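Local coordinates for chitin binding protein (Enterococcus faecalis, PDB 4ALS) that cleaves glycosidic bonds of crystalline alpha- and beta-chitin oxidatively with a single copper centre, working in synergy with a chitinase, at residues L21-G26 against A63-K68; T83-T88 against Q121-K126. All coordinates share one frame; numbering follows the deposited sequence. Where two conformers were deposited one is given.

Contact 1: residues L21-G26 against A63-K68; sequences LNTNVG and ATRWHK
Asn22 lies with its amide against the indole of Trp66 and grips the backbone of His67. From CB outward, CB rests near CE3 and CZ3 of Trp66; CG then comes to 3.5 Å from Trp66 CE3, meeting the indole at its edge, with amide and ring planes 73° apart. At the tip, OD1 of Asn22 accepts the N-H of His67 at 2.8 Å, an almost straight bond that lies in the carbonyl plane on a lone pair. The other branch, ND2, gives one hydrogen to a water that bridges to His67 O and another to Arg10 O, so an asparagine suits this buried place, matching backbone donor and acceptors alike.

On one flank, Leu21 CD1 sits over a face of the His67 imidazole, 3.8 Å from the ring centroid, a CH-pi contact. On the other, Arg65 turns its guanidinium edge to the chain, and NH2 donates to Thr23 O at 2.8 Å. Chi1 of 179° sets CG of Arg65 above the middle of the indole, the bend at chi2 (64°) brings a guanidinium face near Trp66 CZ3, and Glu60 takes NE in a salt bridge.

Both segments are loops: 21-26 follows helix 10-13, whose Phe13 touches Leu21, Asn22 and His67, and 63-68 leads into strand 69-71, with Trp66 reaching Asp162 of strand 155-165.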
ATOM      1  N   LEU A  21      -2.483   3.130  15.178  1.00  6.75           N
ATOM      2  CA  LEU A  21      -2.319   4.519  14.773  1.00  6.68           C
ATOM      3  C   LEU A  21      -3.439   5.000  13.847  1.00  6.58           C
ATOM      4  O   LEU A  21      -3.603   6.208  13.650  1.00  6.64           O
ATOM      5  CB  LEU A  21      -0.918   4.751  14.163  1.00  6.86           C
ATOM      6  CG  LEU A  21       0.247   4.532  15.137  1.00  6.98           C
ATOM      7  CD1 LEU A  21       1.592   4.781  14.473  1.00  7.11           C
ATOM      8  CD2 LEU A  21       0.090   5.434  16.347  1.00  7.32           C
ATOM      9  N   ASN A  22      -4.170   4.037  13.274  1.00  6.30           N
ATOM     10  CA  ASN A  22      -5.437   4.285  12.575  1.00  6.18           C
ATOM     11  C   ASN A  22      -6.540   3.555  13.307  1.00  6.46           C
ATOM     12  O   ASN A  22      -6.386   2.384  13.669  1.00  6.76           O
ATOM     13  CB  ASN A  22      -5.379   3.809  11.115  1.00  5.88           C
ATOM     14  CG  ASN A  22      -4.476   4.677  10.253  1.00  5.62           C
ATOM     15  OD1 ASN A  22      -4.305   5.875  10.513  1.00  5.55           O
ATOM     16  ND2 ASN A  22      -3.903   4.079   9.207  1.00  5.48           N
ATOM     17  N   THR A  23      -7.641   4.252  13.549  1.00  6.67           N
ATOM     18  CA  THR A  23      -8.803   3.639  14.184  1.00  6.73           C
ATOM     19  C   THR A  23      -9.852   3.329  13.120  1.00  6.78           C
ATOM     20  O   THR A  23      -9.802   3.881  12.008  1.00  6.78           O
ATOM     21  CB  THR A  23      -9.434   4.559  15.266  1.00  6.96           C
ATOM     22  OG1 THR A  23     -10.244   5.555  14.638  1.00  7.17           O
ATOM     23  CG2 THR A  23      -8.358   5.253  16.121  1.00  7.33           C
ATOM     24  N   ASN A  24     -10.799   2.460  13.465  1.00  6.90           N
ATOM     25  CA  ASN A  24     -11.980   2.178  12.627  1.00  6.93           C
ATOM     26  C   ASN A  24     -11.606   1.739  11.216  1.00  6.77           C
ATOM     27  O   ASN A  24     -11.937   2.386  10.221  1.00  6.95           O
ATOM     28  CB  ASN A  24     -12.931   3.378  12.633  1.00  7.47           C
ATOM     29  CG  ASN A  24     -13.547   3.606  13.997  1.00  7.84           C
ATOM     30  OD1 ASN A  24     -14.597   3.033  14.327  1.00  8.87           O
ATOM     31  ND2 ASN A  24     -12.904   4.448  14.804  1.00  7.75           N
ATOM     32  N   VAL A  25     -10.882   0.624  11.154  1.00  6.57           N
ATOM     33  CA  VAL A  25     -10.309   0.117   9.907  1.00  6.64           C
ATOM     34  C   VAL A  25     -10.887  -1.256   9.546  1.00  6.18           C
ATOM     35  O   VAL A  25     -10.345  -1.953   8.668  1.00  5.94           O
ATOM     36  CB  VAL A  25      -8.764   0.008   9.986  1.00  7.00           C
ATOM     37  CG1 VAL A  25      -8.116   1.389  10.067  1.00  7.42           C
ATOM     38  CG2 VAL A  25      -8.347  -0.889  11.139  1.00  7.30           C
ATOM     39  N   GLY A  26     -11.983  -1.656  10.194  1.00  5.91           N
ATOM     40  CA  GLY A  26     -12.617  -2.930   9.853  1.00  5.59           C
ATOM     41  C   GLY A  26     -11.667  -4.106  10.023  1.00  5.32           C
ATOM     42  O   GLY A  26     -10.954  -4.212  11.032  1.00  5.45           O
ATOM     43  N   ALA A  63      -7.607  14.838   4.144  1.00  5.42           N
ATOM     44  CA  ALA A  63      -6.220  15.196   4.439  1.00  5.47           C
ATOM     45  C   ALA A  63      -5.738  14.758   5.826  1.00  5.58           C
ATOM     46  O   ALA A  63      -4.540  14.566   6.016  1.00  5.88           O
ATOM     47  CB  ALA A  63      -6.000  16.697   4.240  1.00  5.33           C
ATOM     48  N   THR A  64      -6.669  14.602   6.780  1.00  5.57           N
ATOM     49  CA  THR A  64      -6.292  14.320   8.174  1.00  5.69           C
ATOM     50  C   THR A  64      -6.759  12.984   8.742  1.00  5.67           C
ATOM     51  O   THR A  64      -6.466  12.688   9.896  1.00  5.59           O
ATOM     52  CB  THR A  64      -6.792  15.420   9.135  1.00  5.69           C
ATOM     53  OG1 THR A  64      -8.223  15.509   9.063  1.00  5.84           O
ATOM     54  CG2 THR A  64      -6.185  16.768   8.788  1.00  5.83           C
ATOM     55  N   ARG A  65      -7.466  12.179   7.948  1.00  5.84           N
ATOM     56  CA  ARG A  65      -8.042  10.931   8.456  1.00  6.07           C
ATOM     57  C   ARG A  65      -7.006   9.903   8.911  1.00  6.00           C
ATOM     58  O   ARG A  65      -7.206   9.219   9.924  1.00  6.23           O
ATOM     59  CB  ARG A  65      -8.969  10.288   7.416  1.00  6.37           C
ATOM     60  CG  ARG A  65      -9.588   8.970   7.870  1.00  6.77           C
ATOM     61  CD  ARG A  65     -10.516   9.076   9.072  1.00  7.19           C
ATOM     62  NE  ARG A  65     -11.072   7.746   9.302  1.00  7.93           N
ATOM     63  CZ  ARG A  65     -10.609   6.881  10.197  1.00  8.32           C
ATOM     64  NH1 ARG A  65      -9.599   7.223  11.000  1.00  9.00           N
ATOM     65  NH2 ARG A  65     -11.163   5.663  10.277  1.00  8.97           N
ATOM     66  N   TRP A  66      -5.903   9.800   8.170  1.00  5.92           N
ATOM     67  CA  TRP A  66      -4.944   8.702   8.370  1.00  5.98           C
ATOM     68  C   TRP A  66      -3.619   9.146   8.917  1.00  5.97           C
ATOM     69  O   TRP A  66      -3.142  10.252   8.632  1.00  6.03           O
ATOM     70  CB  TRP A  66      -4.732   7.948   7.060  1.00  6.12           C
ATOM     71  CG  TRP A  66      -6.020   7.488   6.448  1.00  6.30           C
ATOM     72  CD1 TRP A  66      -6.572   7.888   5.230  1.00  6.38           C
ATOM     73  CD2 TRP A  66      -6.977   6.541   7.015  1.00  6.30           C
ATOM     74  NE1 TRP A  66      -7.764   7.256   5.012  1.00  6.35           N
ATOM     75  CE2 TRP A  66      -8.076   6.444   6.043  1.00  6.32           C
ATOM     76  CE3 TRP A  66      -7.040   5.787   8.186  1.00  6.38           C
ATOM     77  CZ2 TRP A  66      -9.170   5.617   6.253  1.00  6.48           C
ATOM     78  CZ3 TRP A  66      -8.150   4.955   8.384  1.00  6.33           C
ATOM     79  CH2 TRP A  66      -9.196   4.883   7.433  1.00  6.39           C
ATOM     80  N   HIS A  67      -3.006   8.262   9.702  1.00  5.96           N
ATOM     81  CA  HIS A  67      -1.647   8.493  10.196  1.00  6.17           C
ATOM     82  C   HIS A  67      -0.618   8.428   9.078  1.00  6.03           C
ATOM     83  O   HIS A  67      -0.617   7.497   8.273  1.00  5.87           O
ATOM     84  CB  HIS A  67      -1.316   7.471  11.277  1.00  6.60           C
ATOM     85  CG  HIS A  67       0.048   7.659  11.868  1.00  7.07           C
ATOM     86  ND1 HIS A  67       0.265   8.457  12.924  1.00  7.60           N
ATOM     87  CD2 HIS A  67       1.288   7.158  11.488  1.00  7.33           C
ATOM     88  CE1 HIS A  67       1.582   8.469  13.215  1.00  7.87           C
ATOM     89  NE2 HIS A  67       2.210   7.684  12.334  1.00  7.79           N
ATOM     90  N   LYS A  68       0.270   9.419   9.011  1.00  5.93           N
ATOM     91  CA  LYS A  68       1.353   9.434   8.017  1.00  6.09           C
ATOM     92  C   LYS A  68       2.701   9.130   8.645  1.00  6.02           C
ATOM     93  O   LYS A  68       2.998   9.587   9.758  1.00  6.29           O
ATOM     94  CB  LYS A  68       1.456  10.807   7.343  1.00  6.45           C
ATOM     95  CG  LYS A  68       0.291  11.160   6.432  1.00  6.74           C
ATOM     96  CD  LYS A  68      -0.733  11.975   7.183  1.00  7.15           C
ATOM     97  CE  LYS A  68      -1.922  12.344   6.321  1.00  6.92           C
ATOM     98  NZ  LYS A  68      -3.000  12.716   7.281  1.00  6.67           N
TER
HETATM   99  O   HOH W   1      -2.161   5.429   7.392  1.00  3.85           O
HETATM  100  O   HOH W   2      -7.621   7.030  13.157  1.00 11.80           O

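Contact 2: residues T83-T88 against Q121-K126; sequences TAQHRT and QEVPNK. With CU (copper (II) ion), chain B.
The copper site of this lytic polysaccharide monooxygenase takes one of its histidines from the loop 83-88, and 121-126 runs alongside that loop in roughly the opposite direction. NE2 of His86 binds the copper at 1.9 Å. Its CB leaves the backbone on the side away from 121-126, so the neighbouring loop meets the backbone behind the ligand: Pro124 CD lies 3.2 Å from His86 O, and His86 O also accepts the hydroxyl OG1 of Thr88 at 2.9 Å. Thr88 OG1 also accepts from Trp148 NE1, a double role that suits a threonine in this buried place, and the ring of Pro124 packs against it.

Gln85 spans the gap with an extended chain. Its NE2 donates to Pro124 O at 2.8 Å in a nearly straight bond on a lone pair of the carbonyl, with the acceptor in the amide plane; OE1 faces CG of Lys126, and CB touches Val123 CG1. His1, through its backbone N as well as its side chain, completes with His86 the histidine brace that defines these enzymes, and Ala84 shares backbone hydrogen bonding with His1.

Farther along, Thr88 N donates to Glu122 O at 2.9 Å, where strand 88-96 begins. Arg87, in one of its two conformers, reaches out, extended from CG to NE, across the side chain of Gln121; there NE meets Gln121 O at 3.2 Å from above the carbonyl plane, in a bent bond of 140°. The amide of Gln121 stands nearly perpendicular to this guanidinium, and its NE2 is held by Gly151 O. At the other end, one of two conformers of Lys126 lets NZ bond to Leu82 O and to a water that links weakly to Thr83 O.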
ATOM      1  N   THR A  83       2.490 -13.209   5.849  1.00  5.84           N
ATOM      2  CA  THR A  83       1.987 -14.241   6.770  1.00  5.95           C
ATOM      3  C   THR A  83       1.790 -15.568   6.053  1.00  6.04           C
ATOM      4  O   THR A  83       1.799 -16.625   6.688  1.00  6.35           O
ATOM      5  CB  THR A  83       0.671 -13.825   7.455  1.00  5.78           C
ATOM      6  OG1 THR A  83      -0.376 -13.728   6.471  1.00  5.74           O
ATOM      7  CG2 THR A  83       0.834 -12.502   8.175  1.00  5.99           C
ATOM      8  N   ALA A  84       1.613 -15.507   4.736  1.00  6.24           N
ATOM      9  CA  ALA A  84       1.546 -16.692   3.869  1.00  6.40           C
ATOM     10  C   ALA A  84       2.342 -16.374   2.612  1.00  6.65           C
ATOM     11  O   ALA A  84       1.930 -15.549   1.781  1.00  6.78           O
ATOM     12  CB  ALA A  84       0.101 -17.071   3.532  1.00  6.49           C
ATOM     13  N   GLN A  85       3.515 -16.994   2.500  1.00  7.13           N
ATOM     14  CA  GLN A  85       4.367 -16.808   1.331  1.00  7.31           C
ATOM     15  C   GLN A  85       3.732 -17.432   0.097  1.00  7.40           C
ATOM     16  O   GLN A  85       3.139 -18.514   0.174  1.00  8.13           O
ATOM     17  CB  GLN A  85       5.738 -17.440   1.566  1.00  7.69           C
ATOM     18  CG  GLN A  85       6.542 -16.832   2.700  1.00  8.37           C
ATOM     19  CD  GLN A  85       7.520 -17.836   3.267  1.00  9.01           C
ATOM     20  OE1 GLN A  85       7.181 -18.611   4.169  1.00 10.01           O
ATOM     21  NE2 GLN A  85       8.738 -17.824   2.751  1.00  9.16           N
ATOM     22  N   HIS A  86       3.821 -16.735  -1.034  1.00  6.95           N
ATOM     23  CA  HIS A  86       3.354 -17.298  -2.298  1.00  6.91           C
ATOM     24  C   HIS A  86       4.355 -17.001  -3.370  1.00  6.93           C
ATOM     25  O   HIS A  86       5.014 -15.959  -3.342  1.00  6.92           O
ATOM     26  CB  HIS A  86       2.017 -16.678  -2.735  1.00  6.77           C
ATOM     27  CG  HIS A  86       0.903 -16.776  -1.709  1.00  6.61           C
ATOM     28  ND1 HIS A  86       0.454 -17.956  -1.218  1.00  6.57           N
ATOM     29  CD2 HIS A  86       0.116 -15.784  -1.134  1.00  6.48           C
ATOM     30  CE1 HIS A  86      -0.560 -17.723  -0.354  1.00  6.50           C
ATOM     31  NE2 HIS A  86      -0.771 -16.394  -0.310  1.00  6.22           N
ATOM     32  N   ARG A  87       4.459 -17.919  -4.330  1.00  7.13           N
ATOM     33  CA  ARG A  87       5.212 -17.697  -5.558  0.50  7.03           C
ATOM     34  C   ARG A  87       4.810 -16.332  -6.123  1.00  6.88           C
ATOM     35  O   ARG A  87       3.615 -15.996  -6.168  1.00  6.70           O
ATOM     36  CB  ARG A  87       4.877 -18.815  -6.544  0.50  7.23           C
ATOM     37  CG  ARG A  87       5.890 -19.018  -7.652  0.50  7.33           C
ATOM     38  CD  ARG A  87       5.670 -20.377  -8.298  0.50  7.38           C
ATOM     39  NE  ARG A  87       6.392 -20.510  -9.555  0.50  7.44           N
ATOM     40  CZ  ARG A  87       6.289 -21.563 -10.360  0.50  7.44           C
ATOM     41  NH1 ARG A  87       5.499 -22.581 -10.029  0.25  7.47           N
ATOM     42  NH2 ARG A  87       6.984 -21.607 -11.494  0.50  7.63           N
ATOM     43  N   THR A  88       5.796 -15.545  -6.552  1.00  6.63           N
ATOM     44  CA  THR A  88       5.551 -14.125  -6.862  1.00  6.33           C
ATOM     45  C   THR A  88       5.922 -13.734  -8.287  1.00  6.26           C
ATOM     46  O   THR A  88       7.011 -14.088  -8.765  1.00  6.31           O
ATOM     47  CB  THR A  88       6.364 -13.262  -5.876  1.00  6.27           C
ATOM     48  OG1 THR A  88       5.873 -13.479  -4.552  1.00  6.38           O
ATOM     49  CG2 THR A  88       6.274 -11.769  -6.199  1.00  6.14           C
ATOM     50  N   GLN A 121       8.985 -15.544 -10.434  1.00  9.39           N
ATOM     51  CA  GLN A 121       8.224 -16.763 -10.160  1.00  9.26           C
ATOM     52  C   GLN A 121       8.939 -17.611  -9.119  1.00  9.31           C
ATOM     53  O   GLN A 121       9.049 -18.831  -9.260  1.00  9.67           O
ATOM     54  CB  GLN A 121       7.939 -17.547 -11.453  1.00  9.26           C
ATOM     55  CG  GLN A 121       6.898 -16.880 -12.335  1.00  9.02           C
ATOM     56  CD  GLN A 121       5.474 -17.033 -11.811  1.00  9.14           C
ATOM     57  OE1 GLN A 121       5.219 -17.740 -10.828  1.00  9.08           O
ATOM     58  NE2 GLN A 121       4.537 -16.392 -12.484  1.00  8.97           N
ATOM     59  N   GLU A 122       9.426 -16.938  -8.082  1.00  9.27           N
ATOM     60  CA  GLU A 122      10.054 -17.575  -6.931  1.00  9.50           C
ATOM     61  C   GLU A 122       9.247 -17.264  -5.673  1.00  9.34           C
ATOM     62  O   GLU A 122       8.394 -16.363  -5.687  1.00  8.99           O
ATOM     63  CB  GLU A 122      11.503 -17.104  -6.780  1.00 10.01           C
ATOM     64  CG  GLU A 122      12.386 -17.514  -7.949  1.00 10.55           C
ATOM     65  CD  GLU A 122      13.787 -16.937  -7.909  1.00 11.19           C
ATOM     66  OE1 GLU A 122      14.218 -16.429  -6.852  0.50 11.19           O
ATOM     67  OE2 GLU A 122      14.463 -17.000  -8.964  1.00 11.96           O
ATOM     68  N   VAL A 123       9.503 -18.018  -4.605  1.00  9.28           N
ATOM     69  CA  VAL A 123       8.804 -17.817  -3.329  1.00  9.22           C
ATOM     70  C   VAL A 123       9.667 -16.952  -2.411  1.00  9.04           C
ATOM     71  O   VAL A 123      10.728 -17.377  -1.960  1.00  9.28           O
ATOM     72  CB  VAL A 123       8.398 -19.151  -2.636  1.00  9.24           C
ATOM     73  CG1 VAL A 123       7.595 -18.872  -1.364  1.00  9.48           C
ATOM     74  CG2 VAL A 123       7.594 -20.040  -3.584  1.00  9.46           C
ATOM     75  N   PRO A 124       9.224 -15.718  -2.143  1.00  8.86           N
ATOM     76  CA  PRO A 124      10.020 -14.832  -1.293  1.00  9.06           C
ATOM     77  C   PRO A 124      10.064 -15.273   0.170  1.00  9.10           C
ATOM     78  O   PRO A 124       9.237 -16.082   0.623  1.00  9.03           O
ATOM     79  CB  PRO A 124       9.314 -13.473  -1.431  1.00  9.09           C
ATOM     80  CG  PRO A 124       7.913 -13.807  -1.803  1.00  9.23           C
ATOM     81  CD  PRO A 124       7.949 -15.104  -2.556  1.00  8.94           C
ATOM     82  N   ASN A 125      11.026 -14.724   0.899  1.00  9.53           N
ATOM     83  CA  ASN A 125      11.086 -14.886   2.341  1.00  9.75           C
ATOM     84  C   ASN A 125       9.904 -14.178   3.002  1.00  9.07           C
ATOM     85  O   ASN A 125       9.197 -13.398   2.354  1.00  8.61           O
ATOM     86  CB  ASN A 125      12.408 -14.329   2.872  1.00 10.97           C
ATOM     87  CG  ASN A 125      13.613 -14.967   2.209  0.50 12.05           C
ATOM     88  OD1 ASN A 125      14.495 -14.279   1.693  0.75 13.54           O
ATOM     89  ND2 ASN A 125      13.642 -16.291   2.195  1.00 13.18           N
ATOM     90  N   LYS A 126       9.692 -14.462   4.281  1.00  8.74           N
ATOM     91  CA  LYS A 126       8.610 -13.859   5.065  0.50  8.55           C
ATOM     92  C   LYS A 126       8.788 -12.350   5.273  1.00  8.04           C
ATOM     93  O   LYS A 126       7.821 -11.632   5.520  1.00  7.91           O
ATOM     94  CB  LYS A 126       8.482 -14.565   6.416  0.50  9.07           C
ATOM     95  CG  LYS A 126       8.035 -16.016   6.317  0.50  9.55           C
ATOM     96  CD  LYS A 126       7.766 -16.604   7.692  0.50  9.96           C
ATOM     97  CE  LYS A 126       6.483 -16.038   8.287  0.50 10.44           C
ATOM     98  NZ  LYS A 126       5.297 -16.196   7.403  0.50 10.69           N
TER
HETATM   99 CU    CU B 195      -1.973 -15.442   0.873  1.00  5.43          CU
HETATM  100  O   HOH W   3       4.223 -18.864   7.694  1.00 32.53           O
HETATM  101  O   HOH W   4      12.024 -18.400   2.377  1.00 23.68           O
HETATM  102  O   HOH W   5       9.666 -20.343 -12.109  1.00 14.64           O

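In the fold
Contact 1 and contact 2 lie on opposite sides of the chain's centre, their own centres about 29 Å apart and their nearest atoms about 15 Å apart, so they do not touch. Along the sequence they are in series: the pairing of 21-26 with 63-68 closes before that of 83-88 with 121-126 opens. Contact 2 holds the copper ligand His86, and the side chain of Thr83 comes within about 3 Å of that of His1, the other copper-binding residue. Contact 1 is packing between loops away from that site. After 63-68 the chain passes through the short strand 69-71 and then strand 74-82, which leads into the copper-bearing loop 83-88.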